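Local structure of CCMAN5 (Cellulosimicrobium cellulans, 2XSG) at residues A[26-31]-A[50-55]; A[137-140]-A[145-148]; A[40-45]-A[165-170]; A[60-65]-A[147-152]; A[646-651]-A[664-669]. The protein probably hydrolyses alpha-mannosidic linkages as a calcium-containing bacterial mannosidase of glycoside hydrolase family 92, and enables mannose-6-phosphate modification of yeast-produced lysosomal enzymes. All blocks are in the same frame, centred on the assembly; numbering follows the deposited sequence.

How the interactions relate
Interactions 1 to 4 knit together the N-terminal domain, while interaction 5 lies in the catalytic domain. Interactions 2 and 4 share His147 and Arg148, their centres about 7 Å apart. Interaction 3 meets interaction 4 through the pairing of strands 40-44 and 58-63, and interaction 1 through Thr43. Interaction 1 also packs on interaction 2, Ala30 against Ala140. Interactions 1 and 5 do not touch; Asp26 instead bonds Asn661, in the loop before helix 665-675. The side chains of Thr50, Asn167 and Met666 each lie about 11 Å from a bound bis-tris propane molecule, and that of Met666 about 5 Å from the calcium ion, consistent with an active site between the domains.

Interaction 1: A[26-31]-A[50-55]; sequences DMPAAQ and TGYDYA
Pro28 stands on one face of Tyr52 by its CG-CD edge, a CH-pi contact in which Pro28 CG is over the centre, 3.6 Å from the centroid of the Tyr52 ring and 11° off its normal. The pair joins two irregular loops of the family 92 N-terminal domain, one leading into strand 40-44 and the other leaving it. Proline suits the place because its rigid ring holds the CG and CD methylenes, whose C-H bonds are slightly polarised, against the pi face without a rotamer to freeze; CD lies 3.7 Å from Tyr52 CD1. With CG anti to the backbone N (chi1 177°), the tyrosine ring extends beneath the proline, while its hydroxyl goes on to hydrogen-bond Glu106, which pins the far end.

Met27 and Thr50 form the second half of the contact. Met27 CB lies 3.4 Å from Thr50 OG1, and a bend at chi3 brings the methionine methyl back, so that Met27 CE lies 3.8 Å from Thr50 CG2. The threonine hydroxyl is satisfied by Asn48, whose amide nitrogen also binds the carbonyl of Asp26 and so ties the two loops together. Between Thr50 and Tyr52 the chain turns at Gly51, where a beta carbon would strike the preceding carbonyl oxygen. Beyond the tyrosine, Asp53 closes an Asx turn, its OD1 accepting from Ala55 N at 2.9 Å, with the donor well above the carboxylate plane.

Interaction 2: A[137-140]-A[145-148]; sequences EVAA and GVHR
A beta hairpin made by strands 133-140 and 144-150 brings Glu137 opposite Arg148. They form a hydrogen-bonded antiparallel pair, as do Ala139 and Val146; Glu137 O accepts from Arg148 N at 2.8 Å and Ala139 O from Val146 N at 2.8 Å. The side chains of Glu137 and Arg148 run side by side and close a two-pronged salt bridge. The arginine approaches side-on, NH2 to Glu137 OE1 at 2.8 Å and NE to Glu137 OE2 at 2.9 Å. Both oxygens lie near the guanidinium plane, but the carboxylate is turned 37° against it, so each is met from above the carboxylate plane. A bend at chi3 (56°) swings the Arg148 head round to present this edge, and its NH2 also forms a salt bridge with Asp276. A leucine at Arg148 would probably leave the Glu137 carboxylate without both N-H donors and Asp276 without this partner. On the other face, Val138 CG1 sits over the His147 ring, a CH-pi contact suited to a branched aliphatic residue. Strands 112-121 and 248-255 flank the hairpin; helix 275-290 packs through Phe275 against the Glu137, Val146 and Arg148 face, whereas Val138 meets Ala30 and Val39.

Interaction 3: A[40-45]-A[165-170]; sequences NPRTTP and TNNTSR
Strand 40-44 and the loop that leads into strand 169-179 keep their backbones well apart, the CA atoms of Arg42 and Asn167 being 10.4 Å from each other, so long side chains must bridge the gap. Arginine suits this span: its CG is anti to the backbone N (chi1 -164°) and the chain stays extended to NE, which carries the guanidinium across. There it grips one oxygen end-on: Asn167 OD1 lies 2.9 Å from Arg42 NH1 and 2.8 Å from Arg42 NH2. That oxygen is in the guanidinium plane, and the guanidinium and amide planes differ by just 20°, so both donors meet the carbonyl in a nearly flat fork. The asparagine offers a carbonyl here and keeps its ND2 for the backbone oxygen of Gly75, which helps to fix the rotation of the amide.

Thr165 comes from the opposite direction to Arg42 and sets its methyl over one guanidinium face, offset toward the rim, with Thr165 CG2 3.7 Å from Arg42 NE, an apolar cover for a flat cation. Asn166 shapes the loop beyond: a bond to its OD1 from Thr168 N, at 2.8 Å, makes an Asx turn, and a second from Ser169 N an Asx motif. Arg42 and Thr165 both rest on Leu80 of strand 80-84, Arg42 also touches Thr63 of the adjoining strand 58-63, and Thr168 packs on Phe195 of strand 185-195.

Interaction 4: A[60-65]-A[147-152]; sequences SGFTHT and HRYAFP
Phe62, His64, His147 and Tyr149 all carry CG anti to the carbonyl carbon, beside their own backbone N; in the two histidines (chi1 -69° for His64, -57° for His147) this brings the imidazoles together from opposite directions. Their rims meet edge on, with His64 NE2 2.7 Å from His147 NE2 in a hydrogen bond and the ring planes 30° apart. Neither ring lies over the face of the other, so the pair is held by nitrogen to nitrogen contact and not by stacking. At its other nitrogen the His147 ring is gripped again, ND1 to Tyr149 OH at 2.7 Å, where either could donate. His64 is likewise held at both nitrogens, its ND1 bonding the backbone oxygen of Leu79. Histidine fits both positions because each ring offers two nitrogens pointing in different directions.

Phe62 fills the angle beneath this row. Its CB lies 4.0 Å from His147 CE1, its CD2 is 3.3 Å from Tyr149 OH, and its CE2 is 4.1 Å from Tyr149 CE2, near the plane of the tyrosine ring. Phe62 also packs on Val138 and Val39, and His64 on Val81 and Val252. These apolar walls bury an aromatic cluster that joins strand 58-63 to strand 144-150 in the N-terminal domain. Of the two NE2 atoms one must carry the hydrogen and the other offer its lone pair, and geometry alone allows either. Since His64 ND1 faces a carbonyl, it should be protonated; if His64 is neutral, its NE2 would accept from His147, whose ND1 would then probably accept from Tyr149 OH.

Interaction 5: A[646-651]-A[664-669]; sequences KVYRLD and GTMSTM
Tyr648 and Met666 bury nearly all the surface of this contact, and the tyrosine gives the larger share. From the loop after strand 638-646 its ring points at the first turn of helix 665-675 and ends in a hydrogen bond: Tyr648 OH donates to Met666 O at 2.7 Å. The hydroxyl stands at 115° to the C=O bond, above the carbonyl plane. So lateral an approach probably leaves the helix direction of that oxygen to the usual backbone bond one turn on. Met666 also presents its beta carbon, with CB 3.7 Å from Tyr648 OH. A bend at chi2 (-46°) then leads the flexible thioether away from the tyrosine, toward Asn661.

Aromatic neighbours surround the ring: His314 meets it edge-to-face, while Tyr615 and Phe670 lie against it at an angle. A phenylalanine in place of Tyr648 would probably keep this packing but leave the Met666 carbonyl without its lateral donor. The helix start is secured separately. Gly664, the N-cap residue with positive phi, receives on its carbonyl oxygen both Thr668 N at 2.9 Å and Thr668 OG1 at 2.6 Å, from opposite faces of its plane. Two residues before the N-cap lies Asp662, which with Asn588 and Glu589 binds the calcium ion; the Met666 side chain is about 5 Å from that ion, which places this helix start beside the metal site of the family 92 catalytic domain.

Interaction 1: A[26-31]-A[50-55]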
# COMPACT_ATOMS: atom_id res chain seq x y z
N ASP A 26 1.85 -1.00 -9.43
CA ASP A 26 0.56 -1.61 -9.13
C ASP A 26 0.17 -2.65 -10.18
O ASP A 26 0.80 -2.75 -11.25
CB ASP A 26 -0.52 -0.53 -9.00
CG ASP A 26 -0.48 0.16 -7.66
OD1 ASP A 26 -0.23 -0.52 -6.62
OD2 ASP A 26 -0.70 1.38 -7.65
N MET A 27 -0.86 -3.41 -9.87
CA MET A 27 -1.25 -4.55 -10.70
C MET A 27 -2.68 -4.43 -11.23
O MET A 27 -3.54 -3.88 -10.55
CB MET A 27 -1.10 -5.84 -9.89
CG MET A 27 -2.08 -5.98 -8.72
SD MET A 27 -1.63 -7.34 -7.63
CE MET A 27 -0.30 -6.55 -6.69
N PRO A 28 -2.94 -4.96 -12.43
CA PRO A 28 -4.33 -5.05 -12.89
C PRO A 28 -5.04 -6.32 -12.38
O PRO A 28 -6.17 -6.59 -12.76
CB PRO A 28 -4.17 -5.11 -14.41
CG PRO A 28 -2.90 -5.91 -14.58
CD PRO A 28 -1.99 -5.48 -13.44
N ALA A 29 -4.37 -7.07 -11.50
CA ALA A 29 -4.86 -8.37 -11.00
C ALA A 29 -6.31 -8.39 -10.53
O ALA A 29 -6.78 -7.44 -9.87
CB ALA A 29 -3.96 -8.88 -9.88
N ALA A 30 -7.01 -9.48 -10.84
CA ALA A 30 -8.35 -9.69 -10.29
C ALA A 30 -8.22 -9.94 -8.78
O ALA A 30 -7.47 -10.83 -8.36
CB ALA A 30 -9.05 -10.86 -10.98
N GLN A 31 -8.90 -9.14 -7.98
CA GLN A 31 -8.84 -9.30 -6.53
C GLN A 31 -10.06 -8.76 -5.81
O GLN A 31 -10.70 -7.81 -6.28
CB GLN A 31 -7.54 -8.69 -5.96
CG GLN A 31 -7.24 -7.25 -6.37
CD GLN A 31 -5.79 -6.89 -6.11
OE1 GLN A 31 -4.98 -7.78 -5.91
NE2 GLN A 31 -5.46 -5.61 -6.14
N THR A 50 5.04 -6.24 -9.86
CA THR A 50 3.93 -7.18 -9.63
C THR A 50 3.91 -8.32 -10.63
O THR A 50 3.29 -9.35 -10.36
CB THR A 50 2.56 -6.50 -9.63
OG1 THR A 50 2.12 -6.24 -10.98
CG2 THR A 50 2.59 -5.21 -8.78
N GLY A 51 4.55 -8.13 -11.77
CA GLY A 51 4.56 -9.15 -12.82
C GLY A 51 3.88 -8.71 -14.09
O GLY A 51 3.85 -9.47 -15.05
N TYR A 52 3.34 -7.49 -14.12
CA TYR A 52 2.69 -6.94 -15.33
C TYR A 52 3.18 -5.54 -15.66
O TYR A 52 3.02 -4.60 -14.86
CB TYR A 52 1.16 -6.94 -15.14
CG TYR A 52 0.34 -6.33 -16.26
CD1 TYR A 52 0.21 -4.94 -16.41
CD2 TYR A 52 -0.34 -7.16 -17.15
CE1 TYR A 52 -0.55 -4.39 -17.43
CE2 TYR A 52 -1.12 -6.63 -18.17
CZ TYR A 52 -1.22 -5.24 -18.31
OH TYR A 52 -2.00 -4.74 -19.33
N ASP A 53 3.80 -5.37 -16.83
CA ASP A 53 4.13 -4.04 -17.32
C ASP A 53 3.25 -3.69 -18.52
O ASP A 53 3.30 -4.38 -19.56
CB ASP A 53 5.62 -3.94 -17.69
CG ASP A 53 5.96 -2.67 -18.49
OD1 ASP A 53 5.18 -1.69 -18.49
OD2 ASP A 53 7.03 -2.68 -19.14
N TYR A 54 2.47 -2.62 -18.38
CA TYR A 54 1.50 -2.19 -19.43
C TYR A 54 2.14 -2.02 -20.82
O TYR A 54 1.48 -2.23 -21.85
CB TYR A 54 0.79 -0.87 -19.04
CG TYR A 54 -0.46 -0.56 -19.87
CD1 TYR A 54 -0.39 0.19 -21.06
CD2 TYR A 54 -1.71 -1.06 -19.47
CE1 TYR A 54 -1.56 0.44 -21.81
CE2 TYR A 54 -2.87 -0.81 -20.23
CZ TYR A 54 -2.79 -0.07 -21.38
OH TYR A 54 -3.93 0.17 -22.10
N ALA A 55 3.41 -1.63 -20.83
CA ALA A 55 4.11 -1.34 -22.08
C ALA A 55 4.43 -2.59 -22.88
O ALA A 55 4.80 -2.48 -24.06
CB ALA A 55 5.39 -0.52 -21.83

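Interaction 2: A[137-140]-A[145-148]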
# COMPACT_ATOMS: atom_id res chain seq x y z
N GLU A 137 -10.33 -15.59 -19.13
CA GLU A 137 -11.03 -14.80 -18.15
C GLU A 137 -10.65 -15.30 -16.74
O GLU A 137 -10.70 -16.50 -16.48
CB GLU A 137 -12.53 -14.95 -18.32
CG GLU A 137 -13.13 -14.34 -19.58
CD GLU A 137 -14.53 -14.85 -19.82
OE1 GLU A 137 -15.48 -14.13 -19.51
OE2 GLU A 137 -14.68 -16.00 -20.28
N VAL A 138 -10.26 -14.39 -15.86
CA VAL A 138 -10.10 -14.71 -14.44
C VAL A 138 -10.97 -13.78 -13.57
O VAL A 138 -11.29 -12.65 -13.97
CB VAL A 138 -8.60 -14.66 -13.98
CG1 VAL A 138 -7.78 -15.69 -14.75
CG2 VAL A 138 -7.98 -13.25 -14.19
N ALA A 139 -11.38 -14.29 -12.40
CA ALA A 139 -12.00 -13.48 -11.36
C ALA A 139 -11.47 -13.95 -10.00
O ALA A 139 -10.86 -15.02 -9.90
CB ALA A 139 -13.51 -13.61 -11.41
N ALA A 140 -11.73 -13.17 -8.95
CA ALA A 140 -11.26 -13.50 -7.60
C ALA A 140 -12.31 -13.36 -6.53
O ALA A 140 -13.15 -12.45 -6.60
CB ALA A 140 -10.04 -12.63 -7.23
N GLY A 145 -8.90 -17.76 -6.73
CA GLY A 145 -8.83 -17.29 -8.10
C GLY A 145 -9.51 -18.28 -9.00
O GLY A 145 -9.23 -19.49 -8.93
N VAL A 146 -10.41 -17.80 -9.85
CA VAL A 146 -11.09 -18.68 -10.80
C VAL A 146 -10.74 -18.28 -12.20
O VAL A 146 -10.56 -17.08 -12.49
CB VAL A 146 -12.64 -18.75 -10.61
CG1 VAL A 146 -12.95 -19.32 -9.26
CG2 VAL A 146 -13.33 -17.38 -10.80
N HIS A 147 -10.62 -19.31 -13.05
CA HIS A 147 -10.22 -19.20 -14.45
C HIS A 147 -11.28 -19.82 -15.36
O HIS A 147 -11.82 -20.90 -15.07
CB HIS A 147 -8.93 -19.98 -14.69
CG HIS A 147 -7.78 -19.57 -13.83
ND1 HIS A 147 -6.57 -19.15 -14.35
CD2 HIS A 147 -7.63 -19.55 -12.48
CE1 HIS A 147 -5.74 -18.86 -13.37
NE2 HIS A 147 -6.36 -19.09 -12.22
N ARG A 148 -11.56 -19.12 -16.47
CA ARG A 148 -12.30 -19.69 -17.60
C ARG A 148 -11.57 -19.42 -18.92
O ARG A 148 -11.33 -18.25 -19.28
CB ARG A 148 -13.73 -19.13 -17.68
CG ARG A 148 -14.58 -19.77 -18.76
CD ARG A 148 -16.02 -19.33 -18.65
NE ARG A 148 -16.17 -17.87 -18.70
CZ ARG A 148 -17.24 -17.23 -18.26
NH1 ARG A 148 -18.25 -17.93 -17.73
NH2 ARG A 148 -17.32 -15.91 -18.33
O HOH W 1 -13.01 -17.63 -21.66

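Interaction 3: A[40-45]-A[165-170]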
# COMPACT_ATOMS: atom_id res chain seq x y z
N ASN A 40 -3.00 -12.20 -11.17
CA ASN A 40 -2.31 -11.18 -11.97
C ASN A 40 -1.76 -11.78 -13.25
O ASN A 40 -0.98 -12.74 -13.19
CB ASN A 40 -1.15 -10.58 -11.18
CG ASN A 40 -0.70 -9.22 -11.72
OD1 ASN A 40 0.50 -8.93 -11.76
ND2 ASN A 40 -1.65 -8.39 -12.16
N PRO A 41 -2.15 -11.20 -14.41
CA PRO A 41 -1.48 -11.60 -15.64
C PRO A 41 0.01 -11.33 -15.50
O PRO A 41 0.38 -10.41 -14.78
CB PRO A 41 -2.09 -10.64 -16.69
CG PRO A 41 -2.63 -9.47 -15.88
CD PRO A 41 -3.13 -10.13 -14.64
N ARG A 42 0.85 -12.11 -16.18
CA ARG A 42 2.29 -11.89 -16.18
C ARG A 42 2.82 -11.53 -17.55
O ARG A 42 2.76 -12.35 -18.47
CB ARG A 42 3.03 -13.14 -15.69
CG ARG A 42 4.49 -12.90 -15.29
CD ARG A 42 4.99 -14.06 -14.41
NE ARG A 42 6.24 -13.76 -13.69
CZ ARG A 42 6.32 -13.04 -12.57
NH1 ARG A 42 5.24 -12.49 -12.04
NH2 ARG A 42 7.51 -12.84 -11.99
N THR A 43 3.36 -10.33 -17.71
CA THR A 43 3.90 -9.96 -19.02
C THR A 43 5.29 -10.57 -19.25
O THR A 43 5.94 -11.01 -18.30
CB THR A 43 3.93 -8.43 -19.27
OG1 THR A 43 4.76 -7.78 -18.30
CG2 THR A 43 2.54 -7.84 -19.21
N THR A 44 5.72 -10.60 -20.50
CA THR A 44 7.06 -11.09 -20.84
C THR A 44 7.54 -10.36 -22.08
O THR A 44 6.72 -10.00 -22.94
CB THR A 44 7.05 -12.63 -21.05
OG1 THR A 44 8.33 -13.07 -21.49
CG2 THR A 44 5.97 -13.05 -22.06
N PRO A 45 8.86 -10.10 -22.19
CA PRO A 45 9.96 -10.42 -21.27
C PRO A 45 10.09 -9.43 -20.12
O PRO A 45 10.82 -9.69 -19.15
CB PRO A 45 11.19 -10.34 -22.17
CG PRO A 45 10.84 -9.29 -23.16
CD PRO A 45 9.36 -9.41 -23.41
N THR A 165 7.84 -20.11 -10.19
CA THR A 165 7.67 -18.66 -10.43
C THR A 165 7.49 -17.88 -9.13
O THR A 165 6.62 -18.21 -8.31
CB THR A 165 6.48 -18.39 -11.37
OG1 THR A 165 6.56 -19.24 -12.52
CG2 THR A 165 6.44 -16.93 -11.83
N ASN A 166 8.35 -16.88 -8.94
CA ASN A 166 8.21 -15.93 -7.83
C ASN A 166 8.82 -14.60 -8.24
O ASN A 166 9.82 -14.59 -8.97
CB ASN A 166 8.88 -16.46 -6.56
CG ASN A 166 8.58 -15.60 -5.35
OD1 ASN A 166 9.23 -14.59 -5.12
ND2 ASN A 166 7.60 -16.02 -4.55
N ASN A 167 8.25 -13.50 -7.75
CA ASN A 167 8.75 -12.15 -8.06
C ASN A 167 10.14 -11.85 -7.53
O ASN A 167 10.84 -10.98 -8.07
CB ASN A 167 7.73 -11.07 -7.65
CG ASN A 167 6.52 -11.05 -8.56
OD1 ASN A 167 6.62 -11.36 -9.74
ND2 ASN A 167 5.37 -10.70 -8.01
N THR A 168 10.54 -12.57 -6.49
CA THR A 168 11.86 -12.39 -5.90
C THR A 168 12.62 -13.70 -5.69
O THR A 168 13.74 -13.83 -6.15
CB THR A 168 11.79 -11.60 -4.58
OG1 THR A 168 11.43 -10.25 -4.87
CG2 THR A 168 13.15 -11.60 -3.87
N SER A 169 12.03 -14.66 -4.98
CA SER A 169 12.80 -15.85 -4.62
C SER A 169 11.90 -17.00 -4.20
O SER A 169 11.15 -16.88 -3.23
CB SER A 169 13.81 -15.54 -3.50
OG SER A 169 14.49 -16.71 -3.07
N ARG A 170 12.01 -18.09 -4.94
CA ARG A 170 11.35 -19.34 -4.60
C ARG A 170 12.26 -20.11 -3.64
O ARG A 170 13.43 -20.36 -3.96
CB ARG A 170 11.06 -20.15 -5.87
CG ARG A 170 10.81 -21.66 -5.68
CD ARG A 170 9.59 -21.98 -4.77
NE ARG A 170 8.35 -21.62 -5.45
CZ ARG A 170 7.54 -20.63 -5.07
NH1 ARG A 170 7.77 -19.92 -3.96
NH2 ARG A 170 6.46 -20.38 -5.78

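Interaction 4: A[60-65]-A[147-152]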
# COMPACT_ATOMS: atom_id res chain seq x y z
N SER A 60 2.49 -14.51 -20.44
CA SER A 60 2.66 -15.93 -20.23
C SER A 60 1.37 -16.47 -19.60
O SER A 60 0.58 -17.12 -20.29
CB SER A 60 3.90 -16.18 -19.36
OG SER A 60 3.80 -15.42 -18.16
N GLY A 61 1.11 -16.17 -18.33
CA GLY A 61 -0.07 -16.67 -17.62
C GLY A 61 -0.49 -15.85 -16.40
O GLY A 61 -0.24 -14.65 -16.34
N PHE A 62 -1.12 -16.51 -15.43
CA PHE A 62 -1.62 -15.84 -14.22
C PHE A 62 -0.98 -16.38 -12.94
O PHE A 62 -0.93 -17.59 -12.73
CB PHE A 62 -3.14 -15.97 -14.15
CG PHE A 62 -3.84 -15.38 -15.34
CD1 PHE A 62 -4.19 -14.03 -15.35
CD2 PHE A 62 -4.12 -16.16 -16.46
CE1 PHE A 62 -4.81 -13.47 -16.44
CE2 PHE A 62 -4.76 -15.60 -17.57
CZ PHE A 62 -5.10 -14.24 -17.56
N THR A 63 -0.49 -15.47 -12.11
CA THR A 63 0.06 -15.79 -10.80
C THR A 63 -1.04 -15.49 -9.79
O THR A 63 -2.00 -14.80 -10.14
CB THR A 63 1.31 -14.94 -10.50
OG1 THR A 63 1.00 -13.55 -10.69
CG2 THR A 63 2.42 -15.31 -11.44
N HIS A 64 -0.94 -16.02 -8.57
CA HIS A 64 -2.07 -15.96 -7.64
C HIS A 64 -1.79 -15.21 -6.34
O HIS A 64 -2.71 -14.97 -5.56
CB HIS A 64 -2.62 -17.38 -7.36
CG HIS A 64 -3.29 -17.98 -8.55
ND1 HIS A 64 -2.60 -18.42 -9.65
CD2 HIS A 64 -4.61 -18.13 -8.85
CE1 HIS A 64 -3.45 -18.85 -10.56
NE2 HIS A 64 -4.68 -18.70 -10.10
N THR A 65 -0.51 -14.89 -6.11
CA THR A 65 -0.11 -14.13 -4.92
C THR A 65 0.64 -12.88 -5.34
O THR A 65 1.26 -12.84 -6.41
CB THR A 65 0.79 -14.95 -3.93
OG1 THR A 65 2.10 -15.14 -4.50
CG2 THR A 65 0.17 -16.30 -3.62
N HIS A 147 -10.62 -19.31 -13.05
CA HIS A 147 -10.22 -19.20 -14.45
C HIS A 147 -11.28 -19.82 -15.36
O HIS A 147 -11.82 -20.90 -15.07
CB HIS A 147 -8.93 -19.98 -14.69
CG HIS A 147 -7.78 -19.57 -13.83
ND1 HIS A 147 -6.57 -19.15 -14.35
CD2 HIS A 147 -7.63 -19.55 -12.48
CE1 HIS A 147 -5.74 -18.86 -13.37
NE2 HIS A 147 -6.36 -19.09 -12.22
N ARG A 148 -11.56 -19.12 -16.47
CA ARG A 148 -12.30 -19.69 -17.60
C ARG A 148 -11.57 -19.42 -18.92
O ARG A 148 -11.33 -18.25 -19.28
CB ARG A 148 -13.73 -19.13 -17.68
CG ARG A 148 -14.58 -19.77 -18.76
CD ARG A 148 -16.02 -19.33 -18.65
NE ARG A 148 -16.17 -17.87 -18.70
CZ ARG A 148 -17.24 -17.23 -18.26
NH1 ARG A 148 -18.25 -17.93 -17.73
NH2 ARG A 148 -17.32 -15.91 -18.33
N TYR A 149 -11.22 -20.49 -19.63
CA TYR A 149 -10.46 -20.42 -20.89
C TYR A 149 -11.25 -20.99 -22.06
O TYR A 149 -11.90 -22.03 -21.93
CB TYR A 149 -9.14 -21.19 -20.78
CG TYR A 149 -8.20 -20.63 -19.76
CD1 TYR A 149 -8.07 -21.22 -18.51
CD2 TYR A 149 -7.43 -19.49 -20.05
CE1 TYR A 149 -7.20 -20.70 -17.56
CE2 TYR A 149 -6.57 -18.96 -19.10
CZ TYR A 149 -6.47 -19.56 -17.85
OH TYR A 149 -5.62 -19.05 -16.91
N ALA A 150 -11.19 -20.31 -23.20
CA ALA A 150 -11.71 -20.86 -24.46
C ALA A 150 -10.60 -21.06 -25.46
O ALA A 150 -10.01 -20.09 -25.92
CB ALA A 150 -12.81 -19.93 -25.05
N PHE A 151 -10.31 -22.31 -25.82
CA PHE A 151 -9.23 -22.63 -26.77
C PHE A 151 -9.78 -22.80 -28.19
O PHE A 151 -10.94 -23.14 -28.34
CB PHE A 151 -8.55 -23.94 -26.35
CG PHE A 151 -7.67 -23.82 -25.14
CD1 PHE A 151 -8.22 -23.71 -23.87
CD2 PHE A 151 -6.28 -23.84 -25.28
CE1 PHE A 151 -7.40 -23.62 -22.74
CE2 PHE A 151 -5.46 -23.75 -24.16
CZ PHE A 151 -6.01 -23.63 -22.89
N PRO A 152 -8.94 -22.59 -29.22
CA PRO A 152 -9.52 -22.76 -30.57
C PRO A 152 -10.02 -24.19 -30.80
O PRO A 152 -9.44 -25.15 -30.29
CB PRO A 152 -8.35 -22.43 -31.51
CG PRO A 152 -7.43 -21.54 -30.68
CD PRO A 152 -7.56 -22.07 -29.27

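Interaction 5: A[646-651]-A[664-669]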
# COMPACT_ATOMS: atom_id res chain seq x y z
N LYS A 646 2.09 16.37 -13.66
CA LYS A 646 1.13 15.87 -12.67
C LYS A 646 1.77 14.73 -11.92
O LYS A 646 2.45 13.88 -12.50
CB LYS A 646 -0.15 15.36 -13.33
CG LYS A 646 -0.96 16.36 -14.10
CD LYS A 646 -2.36 15.77 -14.38
CE LYS A 646 -3.46 16.82 -14.30
NZ LYS A 646 -4.75 16.22 -14.78
N VAL A 647 1.54 14.70 -10.61
CA VAL A 647 2.10 13.65 -9.75
C VAL A 647 1.24 12.40 -9.92
O VAL A 647 1.75 11.29 -9.98
CB VAL A 647 2.17 14.15 -8.28
CG1 VAL A 647 2.40 13.00 -7.29
CG2 VAL A 647 3.27 15.18 -8.15
N TYR A 648 -0.07 12.61 -10.01
CA TYR A 648 -1.04 11.56 -10.17
C TYR A 648 -1.72 11.70 -11.53
O TYR A 648 -2.26 12.78 -11.82
CB TYR A 648 -2.12 11.69 -9.10
CG TYR A 648 -1.68 11.31 -7.71
CD1 TYR A 648 -1.01 12.22 -6.90
CD2 TYR A 648 -1.98 10.05 -7.20
CE1 TYR A 648 -0.60 11.87 -5.60
CE2 TYR A 648 -1.60 9.69 -5.88
CZ TYR A 648 -0.91 10.61 -5.10
OH TYR A 648 -0.53 10.27 -3.83
N ARG A 649 -1.70 10.64 -12.35
CA ARG A 649 -2.37 10.62 -13.67
C ARG A 649 -3.37 9.47 -13.76
O ARG A 649 -3.11 8.40 -13.21
CB ARG A 649 -1.37 10.45 -14.84
CG ARG A 649 -0.13 11.33 -14.80
CD ARG A 649 0.40 11.70 -16.18
NE ARG A 649 0.59 13.16 -16.19
CZ ARG A 649 1.43 13.84 -16.96
NH1 ARG A 649 2.21 13.22 -17.83
NH2 ARG A 649 1.49 15.18 -16.85
N LEU A 650 -4.47 9.66 -14.49
CA LEU A 650 -5.33 8.54 -14.84
C LEU A 650 -4.74 7.92 -16.12
O LEU A 650 -5.26 8.12 -17.23
CB LEU A 650 -6.80 8.94 -15.03
CG LEU A 650 -7.79 7.76 -15.01
CD1 LEU A 650 -8.01 7.22 -13.59
CD2 LEU A 650 -9.12 8.14 -15.64
N ASP A 651 -3.66 7.18 -15.92
CA ASP A 651 -2.87 6.60 -16.98
C ASP A 651 -2.18 5.37 -16.42
O ASP A 651 -1.94 5.30 -15.20
CB ASP A 651 -1.79 7.59 -17.42
CG ASP A 651 -1.16 7.22 -18.74
OD1 ASP A 651 -1.84 7.38 -19.77
OD2 ASP A 651 -0.01 6.73 -18.75
N GLY A 664 -0.56 0.69 -1.26
CA GLY A 664 -1.68 1.60 -1.38
C GLY A 664 -1.53 2.92 -0.64
O GLY A 664 -2.51 3.65 -0.50
N THR A 665 -0.32 3.24 -0.18
CA THR A 665 -0.11 4.52 0.55
C THR A 665 -0.38 5.75 -0.32
O THR A 665 -1.13 6.65 0.07
CB THR A 665 1.29 4.63 1.16
OG1 THR A 665 1.54 3.49 1.98
CG2 THR A 665 1.40 5.93 2.02
N MET A 666 0.27 5.82 -1.48
CA MET A 666 0.08 6.99 -2.34
C MET A 666 -1.41 7.14 -2.72
O MET A 666 -1.95 8.26 -2.66
CB MET A 666 1.02 6.96 -3.55
CG MET A 666 2.51 7.12 -3.18
SD MET A 666 2.79 8.48 -1.99
CE MET A 666 4.58 8.66 -2.11
N SER A 667 -2.08 6.03 -3.04
CA SER A 667 -3.53 6.02 -3.31
C SER A 667 -4.36 6.54 -2.12
O SER A 667 -5.29 7.33 -2.31
CB SER A 667 -4.03 4.63 -3.67
OG SER A 667 -3.42 4.16 -4.86
N THR A 668 -4.02 6.06 -0.92
CA THR A 668 -4.69 6.46 0.31
C THR A 668 -4.51 7.95 0.61
O THR A 668 -5.45 8.62 1.01
CB THR A 668 -4.22 5.61 1.50
OG1 THR A 668 -4.37 4.23 1.19
CG2 THR A 668 -5.03 5.91 2.73
N MET A 669 -3.30 8.48 0.39
CA MET A 669 -3.11 9.93 0.50
C MET A 669 -3.94 10.72 -0.51
O MET A 669 -4.41 11.82 -0.20
CB MET A 669 -1.63 10.30 0.41
CG MET A 669 -0.75 9.60 1.44
SD MET A 669 -1.26 9.79 3.18
CE MET A 669 -2.06 8.23 3.55